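Local atomic coordinates of deoxyhypusine hydroxylase (Homo sapiens, PDB entry 4D50), a protein that hydroxylates the deoxyhypusine residue of translation initiation factor eIF-5A at a di-iron centre, the second step in making hypusine. Residues A232-C237 and Q264-D269. Sequence-based numbering, arbitrary orientation.
Sequences AALARC and QAHADD
The isobutyl group of L234 lies over one face of the H266 imidazole, and this pair forms the tight side of the contact. Its branch point CG stands 4.1 Å from the centroid of the H266 ring, 25° off the normal, a CH-pi approach offset toward the rim of the ring; the same L234 CG is 3.9 Å from H266 CG. The two side chains run past each other in opposite directions. L234 has CG anti to its own nitrogen (chi1 176°), which carries the branch out from the helix to the ring. Buried, it also packs on A248 and L251 of helix 241-254 and on V274 of helix 272-289, about 7 Å from the side chain of the iron ligand H245.

The two segments lie on helices 227-235 and 257-265, in the fourth and fifth HEAT-like repeats respectively, so the contact joins consecutive repeats of the solenoid. From H266 to D269 the backbone folds into a type I beta turn, closed by D269 N bonding to H266 O at 3.0 Å. R244 links both sides, hydrogen-bonding to L234 O and forming a salt bridge with D269 OD1.

Toward solvent the packing thins to the exposed A235, whose CA and methyl CB meet the H266 ring obliquely, neither squarely over its face nor at its edge. With alanine in place of H266, L234 would probably lose the ring packed against its branch, and a gap would be likely to open next to A235. H266 also touches C278 of helix 272-289.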
loop_
_atom_site.group_PDB
_atom_site.type_symbol
_atom_site.label_atom_id
_atom_site.label_comp_id
_atom_site.label_asym_id
_atom_site.label_seq_id
_atom_site.Cartn_x
_atom_site.Cartn_y
_atom_site.Cartn_z
ATOM N N ALA A 232 3.594 -19.350 -0.525
ATOM C CA ALA A 232 2.811 -20.086 -1.568
ATOM C C ALA A 232 2.172 -19.152 -2.584
ATOM O O ALA A 232 2.115 -19.432 -3.751
ATOM C CB ALA A 232 1.743 -20.896 -0.919
ATOM N N ALA A 233 1.556 -18.072 -2.119
ATOM C CA ALA A 233 0.987 -17.056 -3.052
ATOM C C ALA A 233 2.099 -16.490 -3.954
ATOM O O ALA A 233 1.892 -16.290 -5.122
ATOM C CB ALA A 233 0.219 -15.959 -2.310
ATOM N N LEU A 234 3.198 -16.062 -3.348
ATOM C CA LEU A 234 4.393 -15.554 -4.083
ATOM C C LEU A 234 4.823 -16.561 -5.160
ATOM O O LEU A 234 5.061 -16.171 -6.309
ATOM C CB LEU A 234 5.516 -15.145 -3.130
ATOM C CG LEU A 234 6.804 -14.706 -3.868
ATOM C CD1 LEU A 234 6.672 -13.500 -4.800
ATOM C CD2 LEU A 234 7.847 -14.408 -2.857
ATOM N N ALA A 235 4.763 -17.832 -4.803
ATOM C CA ALA A 235 5.200 -18.893 -5.686
ATOM C C ALA A 235 4.240 -19.206 -6.806
ATOM O O ALA A 235 4.656 -19.831 -7.768
ATOM C CB ALA A 235 5.587 -20.140 -4.892
ATOM N N ARG A 236 2.991 -18.759 -6.712
ATOM C CA ARG A 236 1.944 -19.100 -7.727
ATOM C C ARG A 236 2.075 -18.202 -8.943
ATOM O O ARG A 236 1.683 -17.037 -8.924
ATOM C CB ARG A 236 0.509 -19.093 -7.152
ATOM C CG ARG A 236 0.154 -20.319 -6.327
ATOM C CD ARG A 236 -1.335 -20.562 -6.071
ATOM N NE ARG A 236 -1.805 -19.543 -5.134
ATOM C CZ ARG A 236 -1.682 -19.586 -3.807
ATOM N NH1 ARG A 236 -1.125 -20.625 -3.208
ATOM N NH2 ARG A 236 -2.167 -18.563 -3.077
ATOM N N CYS A 237 2.685 -18.724 -9.999
ATOM C CA CYS A 237 2.895 -17.947 -11.255
ATOM C C CYS A 237 1.584 -17.507 -11.891
ATOM O O CYS A 237 1.608 -16.566 -12.644
ATOM C CB CYS A 237 3.721 -18.735 -12.331
ATOM S SG CYS A 237 2.884 -20.225 -13.076
ATOM N N GLN A 264 14.514 -14.935 -2.190
ATOM C CA GLN A 264 15.681 -15.206 -3.073
ATOM C C GLN A 264 15.205 -16.087 -4.201
ATOM O O GLN A 264 15.668 -15.965 -5.324
ATOM C CB GLN A 264 16.816 -15.886 -2.299
ATOM C CG GLN A 264 18.024 -16.376 -3.105
ATOM C CD GLN A 264 18.683 -15.248 -3.834
ATOM O OE1 GLN A 264 19.297 -15.445 -4.902
ATOM N NE2 GLN A 264 18.584 -14.049 -3.284
ATOM N N ALA A 265 14.328 -17.038 -3.897
ATOM C CA ALA A 265 13.816 -17.944 -4.922
ATOM C C ALA A 265 13.196 -17.201 -6.079
ATOM O O ALA A 265 13.178 -17.689 -7.197
ATOM C CB ALA A 265 12.815 -18.949 -4.335
ATOM N N HIS A 266 12.634 -16.016 -5.828
ATOM C CA HIS A 266 11.880 -15.306 -6.870
ATOM C C HIS A 266 12.641 -14.066 -7.346
ATOM O O HIS A 266 12.113 -13.274 -8.113
ATOM C CB HIS A 266 10.438 -14.981 -6.335
ATOM C CG HIS A 266 9.633 -16.209 -6.119
ATOM N ND1 HIS A 266 8.958 -16.846 -7.134
ATOM C CD2 HIS A 266 9.541 -17.035 -5.043
ATOM C CE1 HIS A 266 8.488 -18.000 -6.707
ATOM N NE2 HIS A 266 8.770 -18.115 -5.431
ATOM N N ALA A 267 13.887 -13.890 -6.942
ATOM C CA ALA A 267 14.610 -12.654 -7.317
ATOM C C ALA A 267 14.885 -12.520 -8.822
ATOM O O ALA A 267 15.151 -11.396 -9.283
ATOM C CB ALA A 267 15.906 -12.563 -6.530
ATOM N N ASP A 268 14.754 -13.618 -9.593
ATOM C CA ASP A 268 14.838 -13.571 -11.063
ATOM C C ASP A 268 13.492 -13.817 -11.773
ATOM O O ASP A 268 13.415 -14.138 -12.964
ATOM C CB ASP A 268 15.899 -14.562 -11.581
ATOM C CG ASP A 268 17.253 -13.956 -11.806
ATOM O OD1 ASP A 268 17.416 -12.725 -11.673
ATOM O OD2 ASP A 268 18.165 -14.749 -12.170
ATOM N N ASP A 269 12.380 -13.578 -11.054
ATOM C CA ASP A 269 11.046 -13.778 -11.604
ATOM C C ASP A 269 10.866 -12.977 -12.878
ATOM O O ASP A 269 11.365 -11.893 -13.014
ATOM C CB ASP A 269 9.957 -13.310 -10.581
ATOM C CG ASP A 269 8.621 -13.888 -10.863
ATOM O OD1 ASP A 269 8.411 -15.108 -10.563
ATOM O OD2 ASP A 269 7.749 -13.181 -11.447
#